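Long-range contacts in CdiI toxin (Salmonella enterica subsp. enterica serovar Rubislaw str. ATCC 10717, PDB 4ZQU), which serves as the immunity protein of a contact-dependent growth inhibition system, binding and neutralizing its cognate CdiA-CT toxin: residues P66-D71 against V78-D83; T23-R28 against H60-L65; T16-V21 against Y105-K110. All blocks are in the same frame, centred on the assembly; numbering follows the deposited sequence.

Contact 1 of 3, residues P66-D71 against V78-D83; sequences PAPRTD and VTFDLD
The backbones of Pro66 and Leu82 come within 4.5 Å of each other, CA to CA, and those of Ala67 and Phe80 within 5.3 Å, yet the two segments are not joined by hydrogen bonds: Pro66 O and Leu82 N lie 3.3 Å apart at a poor angle. Phe80 buries the most surface, just ahead of Pro66. Phe80 CG stands anti to its own carbonyl carbon (chi1 -52°), which lays the ring along the chain from Ala67 to Pro68. Pro68 CG sits almost squarely over the ring centre in a CH-pi contact, 3.9 Å from the Phe80 centroid, and the Ala67-Pro68 peptide is close to CD1, with Ala67 C at 3.5 Å from that Phe80 atom. Val78 O lies toward the rim of the opposite face. Phe80 belongs to the short strand 79-80, which runs parallel to strand 64-65 in a small two-stranded sheet; the chain leaves 64-65 through the prolines and returns beside it. Beyond the strand, Asp81 N-caps helix 82-85, its OD1 accepting a weak bond from Asp83 N, while OD2 forms a salt bridge with Arg62. At the start of that helix Leu82 reaches back with CD1, 3.5 Å from Pro66 O and 4.2 Å from Pro66 CB. Val13 of the CdiA-CT toxin chain packs on Pro66, Ala67 and Leu82, and Asp28 of the toxin pairs with Arg69.

Contact 2 of 3, residues T23-R28 against H60-L65; sequences TYSGYR and HSRFVL
Gly26 and Phe63 form a single beta bridge, where the end of strand 19-26 of the large antiparallel sheet meets the chain leading into strand 64-65 of the small parallel one, the two segments running in roughly the same direction. Both polar backbone atoms of Gly26 are used: its N donates to Arg62 O at 3.0 Å, and its O accepts from Val64 N at 2.8 Å. Phe63 CA makes an additional CA-H...O contact with Gly26 O. Ahead of the bridge, side chains take over the pairing. Ser25 OG, beside its own backbone N (chi1 -61°), accepts from Arg62 N at 2.9 Å and is also bonded to Asp33. Ser61 OG stands anti to its backbone N (chi1 -177°) and donates to Tyr24 O at 2.7 Å in the carbonyl plane; Trp9 N donates to the same hydroxyl, so it is used in both roles. The Arg62 guanidinium forms a salt bridge with Asp33 in addition to its partner Asp81, which would probably favour the ionised form of both aspartates. Thr23 turns its CG2 to His60 O and Ser61 CA, while OG1 bonds to Ala57 O. Past the bridge the contact becomes apolar. The Tyr27 and Phe63 rings are near parallel but slid apart, touching through Tyr27 CE1 and Phe63 CZ at 3.4 Å. Arg29 of the CdiA-CT toxin chain packs on Tyr27 and Leu65. Against the Tyr27 ring Leu65 uses both methyls: CD2 approaches Tyr27 CG at 3.5 Å, and CD1 stands over the ring centre, 3.9 Å from the Tyr27 centroid.

Contact 3 of 3, residues T16-V21 against Y105-K110; sequences TDFICV and YGYKTK
Phe18 and Tyr105 bury the most surface here, their rings meeting in an offset stack with centroids 4.4 Å apart and planes tilted by 24°. The slide brings one border of the Phe18 ring over the phenol end of Tyr105: Phe18 CD2 lies above the Tyr105 face, toward its rim, and is 3.4 Å from Tyr105 CZ. The tyrosine hydroxyl continues past the ring toward the backbone, with Tyr105 OH 3.2 Å from Phe18 CB. Phe18 holds its CG between its backbone N and carbonyl carbon (chi1 66°), a torsion that turns the ring toward the segment 105-110. The contact joins the turn between the antiparallel strands 8-14 and 19-26 to the loop that follows helix 87-105, where Gly106 leaves helical geometry with positive phi. Leu101 of that helix packs against Phe18, and Leu40 of the neighbouring strand 30-41 against Tyr105, so the stack lies where helix and sheet come together. Tyr107, from beyond Gly106, meets Phe18 differently: Phe18 CE2 lies at the edge of the Tyr107 ring, near its plane, 4.2 Å from Tyr107 CE2. The phenol of Tyr107 reaches on to Asp17, the two side chains coming from opposite directions, and Tyr107 OH donates to Asp17 OD2 in a hydrogen bond that is short, at 2.5 Å, but counts as weak. Carboxylate and ring planes are 68° apart. On the same turn, Asn15 OD1 accepts from the backbone N of both Asp17 and Phe18, which probably helps hold the turn that carries these two side chains.

Overall arrangement
Contacts 1 and 2 are neighbours, their centres about 12 Å apart, and touch directly through the parallel pairing of strands 64-65 and 79-80. Contact 3 lies on the other side of the chain's centre, about 34 Å from contact 1 and about 25 Å from contact 2, centre to centre. It nevertheless shares strand 19-26 with contact 2: the strand starts at contact 3 and ends at contact 2. Along the chain, contact 2 closes before contact 1 opens, and both fall between the segments of contact 3. The toxin chain reaches contacts 1 and 2, whereas contact 3 joins the sheet to the end of helix 87-105 untouched by the toxin.

Contact 1 of 3, residues P66-D71 against V78-D83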
loop_
_atom_site.group_PDB
_atom_site.type_symbol
_atom_site.label_atom_id
_atom_site.label_comp_id
_atom_site.label_asym_id
_atom_site.label_seq_id
_atom_site.Cartn_x
_atom_site.Cartn_y
_atom_site.Cartn_z
ATOM N N PRO B 66 -3.798 -8.165 12.151
ATOM C CA PRO B 66 -5.101 -8.793 11.887
ATOM C C PRO B 66 -5.536 -9.768 12.978
ATOM O O PRO B 66 -6.685 -9.736 13.421
ATOM C CB PRO B 66 -4.872 -9.538 10.569
ATOM C CG PRO B 66 -3.767 -8.807 9.910
ATOM C CD PRO B 66 -2.873 -8.329 11.014
ATOM N N ALA B 67 -4.610 -10.621 13.401
ATOM C CA ALA B 67 -4.893 -11.657 14.384
ATOM C C ALA B 67 -3.580 -12.120 15.004
ATOM O O ALA B 67 -2.512 -11.839 14.460
ATOM C CB ALA B 67 -5.639 -12.824 13.731
ATOM N N PRO B 68 -3.648 -12.810 16.159
ATOM C CA PRO B 68 -2.438 -13.373 16.768
ATOM C C PRO B 68 -1.694 -14.342 15.850
ATOM O O PRO B 68 -2.316 -15.150 15.163
ATOM C CB PRO B 68 -2.980 -14.108 17.998
ATOM C CG PRO B 68 -4.205 -13.361 18.359
ATOM C CD PRO B 68 -4.814 -12.923 17.055
ATOM N N ARG B 69 -0.367 -14.247 15.847
ATOM C CA ARG B 69 0.482 -15.161 15.096
ATOM C C ARG B 69 1.372 -15.933 16.057
ATOM O O ARG B 69 1.979 -15.349 16.955
ATOM C CB ARG B 69 1.338 -14.401 14.080
ATOM C CG ARG B 69 0.550 -13.671 13.005
ATOM C CD ARG B 69 0.187 -14.594 11.853
ATOM N NE ARG B 69 1.370 -15.117 11.174
ATOM C CZ ARG B 69 2.056 -14.454 10.247
ATOM N NH1 ARG B 69 1.687 -13.233 9.888
ATOM N NH2 ARG B 69 3.116 -15.011 9.681
ATOM N N THR B 70 1.451 -17.245 15.870
ATOM C CA THR B 70 2.251 -18.082 16.754
ATOM C C THR B 70 3.489 -18.619 16.050
ATOM O O THR B 70 4.452 -19.023 16.698
ATOM C CB THR B 70 1.434 -19.268 17.300
ATOM O OG1 THR B 70 0.931 -20.047 16.209
ATOM C CG2 THR B 70 0.268 -18.770 18.140
ATOM N N ASP B 71 3.461 -18.613 14.722
ATOM C CA ASP B 71 4.527 -19.211 13.924
ATOM C C ASP B 71 5.734 -18.290 13.788
ATOM O O ASP B 71 6.746 -18.664 13.193
ATOM C CB ASP B 71 4.001 -19.584 12.537
ATOM C CG ASP B 71 3.367 -18.408 11.816
ATOM O OD1 ASP B 71 2.685 -17.596 12.479
ATOM O OD2 ASP B 71 3.555 -18.292 10.587
ATOM N N VAL B 78 1.586 -5.050 20.404
ATOM C CA VAL B 78 0.637 -4.970 19.300
ATOM C C VAL B 78 -0.750 -5.463 19.718
ATOM O O VAL B 78 -0.881 -6.375 20.536
ATOM C CB VAL B 78 1.146 -5.769 18.068
ATOM C CG1 VAL B 78 0.988 -7.270 18.272
ATOM C CG2 VAL B 78 0.423 -5.324 16.809
ATOM N N THR B 79 -1.786 -4.823 19.181
ATOM C CA THR B 79 -3.159 -5.253 19.419
ATOM C C THR B 79 -3.683 -5.966 18.175
ATOM O O THR B 79 -2.955 -6.120 17.193
ATOM C CB THR B 79 -4.082 -4.073 19.788
ATOM O OG1 THR B 79 -4.256 -3.216 18.654
ATOM C CG2 THR B 79 -3.489 -3.270 20.939
ATOM N N PHE B 80 -4.937 -6.407 18.214
ATOM C CA PHE B 80 -5.490 -7.171 17.101
ATOM C C PHE B 80 -6.884 -6.703 16.699
ATOM O O PHE B 80 -7.726 -6.409 17.549
ATOM C CB PHE B 80 -5.518 -8.661 17.447
ATOM C CG PHE B 80 -4.198 -9.192 17.923
ATOM C CD1 PHE B 80 -3.137 -9.340 17.042
ATOM C CD2 PHE B 80 -4.013 -9.539 19.252
ATOM C CE1 PHE B 80 -1.916 -9.822 17.478
ATOM C CE2 PHE B 80 -2.794 -10.025 19.695
ATOM C CZ PHE B 80 -1.744 -10.168 18.807
ATOM N N ASP B 81 -7.117 -6.643 15.391
ATOM C CA ASP B 81 -8.396 -6.204 14.846
ATOM C C ASP B 81 -8.573 -6.773 13.445
ATOM O O ASP B 81 -7.985 -6.275 12.486
ATOM C CB ASP B 81 -8.477 -4.676 14.818
ATOM C CG ASP B 81 -9.876 -4.165 14.525
ATOM O OD1 ASP B 81 -10.726 -4.952 14.061
ATOM O OD2 ASP B 81 -10.124 -2.964 14.750
ATOM N N LEU B 82 -9.395 -7.809 13.327
ATOM C CA LEU B 82 -9.568 -8.497 12.055
ATOM C C LEU B 82 -10.358 -7.674 11.037
ATOM O O LEU B 82 -10.083 -7.731 9.839
ATOM C CB LEU B 82 -10.257 -9.842 12.275
ATOM C CG LEU B 82 -10.132 -10.809 11.100
ATOM C CD1 LEU B 82 -8.692 -11.295 10.959
ATOM C CD2 LEU B 82 -11.094 -11.974 11.266
ATOM N N ASP B 83 -11.338 -6.917 11.519
ATOM C CA ASP B 83 -12.214 -6.136 10.647
ATOM C C ASP B 83 -11.508 -4.947 9.999
ATOM O O ASP B 83 -11.905 -4.494 8.921
ATOM C CB ASP B 83 -13.432 -5.642 11.428
ATOM C CG ASP B 83 -14.392 -6.758 11.772
ATOM O OD1 ASP B 83 -14.478 -7.739 11.001
ATOM O OD2 ASP B 83 -15.059 -6.657 12.820
#

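Contact 2 of 3, residues T23-R28 against H60-L65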
loop_
_atom_site.group_PDB
_atom_site.type_symbol
_atom_site.label_atom_id
_atom_site.label_comp_id
_atom_site.label_asym_id
_atom_site.label_seq_id
_atom_site.Cartn_x
_atom_site.Cartn_y
_atom_site.Cartn_z
ATOM N N THR B 23 -6.584 9.505 10.564
ATOM C CA THR B 23 -5.801 8.544 11.324
ATOM C C THR B 23 -5.634 7.242 10.543
ATOM O O THR B 23 -6.610 6.666 10.065
ATOM C CB THR B 23 -6.458 8.231 12.680
ATOM O OG1 THR B 23 -6.454 9.403 13.501
ATOM C CG2 THR B 23 -5.711 7.121 13.391
ATOM N N TYR B 24 -4.390 6.796 10.400
ATOM C CA TYR B 24 -4.099 5.477 9.852
ATOM C C TYR B 24 -3.555 4.586 10.955
ATOM O O TYR B 24 -2.934 5.069 11.900
ATOM C CB TYR B 24 -3.091 5.553 8.705
ATOM C CG TYR B 24 -3.702 5.776 7.345
ATOM C CD1 TYR B 24 -4.902 6.455 7.200
ATOM C CD2 TYR B 24 -3.077 5.300 6.200
ATOM C CE1 TYR B 24 -5.459 6.655 5.952
ATOM C CE2 TYR B 24 -3.627 5.488 4.953
ATOM C CZ TYR B 24 -4.817 6.169 4.832
ATOM O OH TYR B 24 -5.365 6.366 3.587
ATOM N N SER B 25 -3.784 3.286 10.832
ATOM C CA SER B 25 -3.334 2.348 11.846
ATOM C C SER B 25 -2.758 1.100 11.207
ATOM O O SER B 25 -3.101 0.760 10.078
ATOM C CB SER B 25 -4.486 1.975 12.780
ATOM O OG SER B 25 -4.980 3.113 13.460
ATOM N N GLY B 26 -1.879 0.419 11.929
ATOM C CA GLY B 26 -1.327 -0.824 11.434
ATOM C C GLY B 26 -0.116 -1.325 12.188
ATOM O O GLY B 26 -0.031 -1.219 13.410
ATOM N N TYR B 27 0.829 -1.870 11.435
ATOM C CA TYR B 27 1.987 -2.549 11.987
ATOM C C TYR B 27 3.150 -2.327 11.041
ATOM O O TYR B 27 4.094 -1.603 11.348
ATOM C CB TYR B 27 1.690 -4.036 12.155
ATOM C CG TYR B 27 2.728 -4.826 12.916
ATOM C CD1 TYR B 27 2.744 -4.832 14.302
ATOM C CD2 TYR B 27 3.672 -5.595 12.247
ATOM C CE1 TYR B 27 3.679 -5.568 15.002
ATOM C CE2 TYR B 27 4.614 -6.333 12.939
ATOM C CZ TYR B 27 4.613 -6.317 14.315
ATOM O OH TYR B 27 5.549 -7.051 15.010
ATOM N N ARG B 28 3.067 -2.961 9.878
ATOM C CA ARG B 28 3.965 -2.655 8.777
ATOM C C ARG B 28 3.232 -1.732 7.812
ATOM O O ARG B 28 3.582 -0.558 7.676
ATOM C CB ARG B 28 4.441 -3.931 8.082
ATOM C CG ARG B 28 5.430 -4.729 8.917
ATOM C CD ARG B 28 6.057 -5.865 8.131
ATOM N NE ARG B 28 7.166 -6.486 8.856
ATOM C CZ ARG B 28 8.449 -6.193 8.664
ATOM N NH1 ARG B 28 8.803 -5.289 7.760
ATOM N NH2 ARG B 28 9.385 -6.811 9.373
ATOM N N HIS B 60 -4.603 8.861 17.904
ATOM C CA HIS B 60 -5.667 7.873 17.767
ATOM C C HIS B 60 -5.235 6.674 16.938
ATOM O O HIS B 60 -6.029 5.771 16.679
ATOM C CB HIS B 60 -6.907 8.510 17.143
ATOM C CG HIS B 60 -7.620 9.451 18.058
ATOM N ND1 HIS B 60 -7.149 10.715 18.341
ATOM C CD2 HIS B 60 -8.760 9.305 18.776
ATOM C CE1 HIS B 60 -7.972 11.310 19.183
ATOM N NE2 HIS B 60 -8.957 10.479 19.463
ATOM N N SER B 61 -3.973 6.666 16.526
ATOM C CA SER B 61 -3.449 5.575 15.719
ATOM C C SER B 61 -3.247 4.323 16.556
ATOM O O SER B 61 -2.860 4.397 17.723
ATOM C CB SER B 61 -2.135 5.983 15.053
ATOM O OG SER B 61 -1.647 4.948 14.219
ATOM N N ARG B 62 -3.513 3.172 15.949
ATOM C CA ARG B 62 -3.375 1.896 16.633
ATOM C C ARG B 62 -2.215 1.073 16.086
ATOM O O ARG B 62 -1.975 1.037 14.882
ATOM C CB ARG B 62 -4.670 1.092 16.525
ATOM C CG ARG B 62 -5.823 1.660 17.324
ATOM C CD ARG B 62 -7.033 0.757 17.228
ATOM N NE ARG B 62 -7.644 0.801 15.904
ATOM C CZ ARG B 62 -8.379 -0.179 15.389
ATOM N NH1 ARG B 62 -8.585 -1.291 16.084
ATOM N NH2 ARG B 62 -8.902 -0.052 14.177
ATOM N N PHE B 63 -1.499 0.421 16.994
ATOM C CA PHE B 63 -0.434 -0.505 16.644
ATOM C C PHE B 63 -1.015 -1.915 16.658
ATOM O O PHE B 63 -1.070 -2.562 17.701
ATOM C CB PHE B 63 0.734 -0.365 17.620
ATOM C CG PHE B 63 1.958 -1.124 17.220
ATOM C CD1 PHE B 63 2.512 -0.955 15.965
ATOM C CD2 PHE B 63 2.571 -1.989 18.109
ATOM C CE1 PHE B 63 3.647 -1.650 15.598
ATOM C CE2 PHE B 63 3.708 -2.685 17.748
ATOM C CZ PHE B 63 4.247 -2.515 16.492
ATOM N N VAL B 64 -1.453 -2.382 15.494
ATOM C CA VAL B 64 -2.389 -3.497 15.439
ATOM C C VAL B 64 -2.106 -4.467 14.284
ATOM O O VAL B 64 -1.651 -4.062 13.215
ATOM C CB VAL B 64 -3.842 -2.947 15.343
ATOM C CG1 VAL B 64 -3.955 -1.922 14.222
ATOM C CG2 VAL B 64 -4.872 -4.061 15.184
ATOM N N LEU B 65 -2.356 -5.752 14.527
ATOM C CA LEU B 65 -2.256 -6.797 13.509
ATOM C C LEU B 65 -3.627 -7.442 13.276
ATOM O O LEU B 65 -4.526 -7.278 14.098
ATOM C CB LEU B 65 -1.229 -7.849 13.931
ATOM C CG LEU B 65 0.224 -7.483 13.642
ATOM C CD1 LEU B 65 1.159 -8.486 14.286
ATOM C CD2 LEU B 65 0.453 -7.416 12.141
#

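Contact 3 of 3, residues T16-V21 against Y105-K110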
loop_
_atom_site.group_PDB
_atom_site.type_symbol
_atom_site.label_atom_id
_atom_site.label_comp_id
_atom_site.label_asym_id
_atom_site.label_seq_id
_atom_site.Cartn_x
_atom_site.Cartn_y
_atom_site.Cartn_z
ATOM N N THR B 16 -7.669 21.718 -4.062
ATOM C CA THR B 16 -7.840 23.163 -4.013
ATOM C C THR B 16 -8.753 23.572 -2.859
ATOM O O THR B 16 -8.543 24.603 -2.217
ATOM C CB THR B 16 -8.417 23.704 -5.339
ATOM O OG1 THR B 16 -7.532 23.372 -6.416
ATOM C CG2 THR B 16 -8.585 25.217 -5.284
ATOM N N ASP B 17 -9.747 22.738 -2.582
ATOM C CA ASP B 17 -10.838 23.114 -1.692
ATOM C C ASP B 17 -10.595 22.803 -0.217
ATOM O O ASP B 17 -11.195 23.437 0.651
ATOM C CB ASP B 17 -12.126 22.428 -2.148
ATOM C CG ASP B 17 -12.393 22.621 -3.628
ATOM O OD1 ASP B 17 -12.731 23.755 -4.030
ATOM O OD2 ASP B 17 -12.257 21.643 -4.391
ATOM N N PHE B 18 -9.728 21.836 0.077
ATOM C CA PHE B 18 -9.512 21.444 1.468
ATOM C C PHE B 18 -8.200 20.719 1.744
ATOM O O PHE B 18 -7.487 20.306 0.829
ATOM C CB PHE B 18 -10.675 20.563 1.947
ATOM C CG PHE B 18 -10.762 19.223 1.256
ATOM C CD1 PHE B 18 -10.057 18.125 1.733
ATOM C CD2 PHE B 18 -11.559 19.060 0.132
ATOM C CE1 PHE B 18 -10.142 16.898 1.099
ATOM C CE2 PHE B 18 -11.648 17.833 -0.504
ATOM C CZ PHE B 18 -10.937 16.753 -0.020
ATOM N N ILE B 19 -7.904 20.577 3.032
ATOM C CA ILE B 19 -6.838 19.712 3.518
ATOM C C ILE B 19 -7.442 18.682 4.469
ATOM O O ILE B 19 -8.148 19.043 5.412
ATOM C CB ILE B 19 -5.739 20.500 4.243
ATOM C CG1 ILE B 19 -5.083 21.499 3.292
ATOM C CG2 ILE B 19 -4.701 19.553 4.825
ATOM C CD1 ILE B 19 -3.946 22.267 3.922
ATOM N N CYS B 20 -7.169 17.405 4.221
ATOM C CA CYS B 20 -7.810 16.333 4.975
ATOM C C CYS B 20 -6.805 15.433 5.682
ATOM O O CYS B 20 -6.005 14.759 5.037
ATOM C CB CYS B 20 -8.688 15.492 4.047
ATOM S SG CYS B 20 -9.660 14.221 4.884
ATOM N N VAL B 21 -6.864 15.411 7.012
ATOM C CA VAL B 21 -5.983 14.561 7.806
ATOM C C VAL B 21 -6.762 13.433 8.479
ATOM O O VAL B 21 -7.675 13.683 9.266
ATOM C CB VAL B 21 -5.235 15.368 8.883
ATOM C CG1 VAL B 21 -4.306 14.460 9.672
ATOM C CG2 VAL B 21 -4.460 16.513 8.250
ATOM N N TYR B 105 -18.516 18.524 -0.256
ATOM C CA TYR B 105 -17.989 19.574 -1.120
ATOM C C TYR B 105 -18.710 19.652 -2.466
ATOM O O TYR B 105 -18.302 20.409 -3.349
ATOM C CB TYR B 105 -16.491 19.369 -1.338
ATOM C CG TYR B 105 -15.676 19.504 -0.073
ATOM C CD1 TYR B 105 -15.190 20.740 0.334
ATOM C CD2 TYR B 105 -15.395 18.400 0.718
ATOM C CE1 TYR B 105 -14.446 20.871 1.492
ATOM C CE2 TYR B 105 -14.652 18.520 1.877
ATOM C CZ TYR B 105 -14.181 19.758 2.260
ATOM O OH TYR B 105 -13.441 19.883 3.415
ATOM N N GLY B 106 -19.777 18.872 -2.612
ATOM C CA GLY B 106 -20.615 18.921 -3.799
ATOM C C GLY B 106 -19.880 18.668 -5.103
ATOM O O GLY B 106 -20.034 19.424 -6.062
ATOM N N TYR B 107 -19.084 17.604 -5.144
ATOM C CA TYR B 107 -18.306 17.291 -6.337
ATOM C C TYR B 107 -19.159 16.659 -7.436
ATOM O O TYR B 107 -18.980 16.972 -8.614
ATOM C CB TYR B 107 -17.136 16.369 -5.989
ATOM C CG TYR B 107 -15.934 17.112 -5.460
ATOM C CD1 TYR B 107 -15.124 17.850 -6.311
ATOM C CD2 TYR B 107 -15.612 17.082 -4.112
ATOM C CE1 TYR B 107 -14.025 18.538 -5.836
ATOM C CE2 TYR B 107 -14.514 17.764 -3.627
ATOM C CZ TYR B 107 -13.725 18.490 -4.491
ATOM O OH TYR B 107 -12.632 19.170 -4.010
ATOM N N LYS B 108 -20.068 15.768 -7.040
ATOM C CA LYS B 108 -20.964 15.061 -7.962
ATOM C C LYS B 108 -20.202 14.204 -8.971
ATOM O O LYS B 108 -20.769 13.754 -9.969
ATOM C CB LYS B 108 -21.873 16.047 -8.688
ATOM N N THR B 109 -18.919 13.985 -8.700
ATOM C CA THR B 109 -18.066 13.155 -9.544
ATOM C C THR B 109 -16.738 12.850 -8.857
ATOM O O THR B 109 -16.119 13.723 -8.245
ATOM C CB THR B 109 -17.801 13.807 -10.925
ATOM O OG1 THR B 109 -16.846 13.024 -11.655
ATOM C CG2 THR B 109 -17.313 15.240 -10.797
ATOM N N LYS B 110 -16.315 11.595 -8.952
ATOM C CA LYS B 110 -15.101 11.143 -8.291
ATOM C C LYS B 110 -13.865 11.710 -8.961
ATOM O O LYS B 110 -12.849 11.939 -8.309
ATOM C CB LYS B 110 -15.038 9.615 -8.280
ATOM C CG LYS B 110 -15.404 8.996 -6.948
ATOM C CD LYS B 110 -15.616 7.497 -7.072
ATOM C CE LYS B 110 -14.396 6.804 -7.648
ATOM N NZ LYS B 110 -14.621 5.335 -7.762
#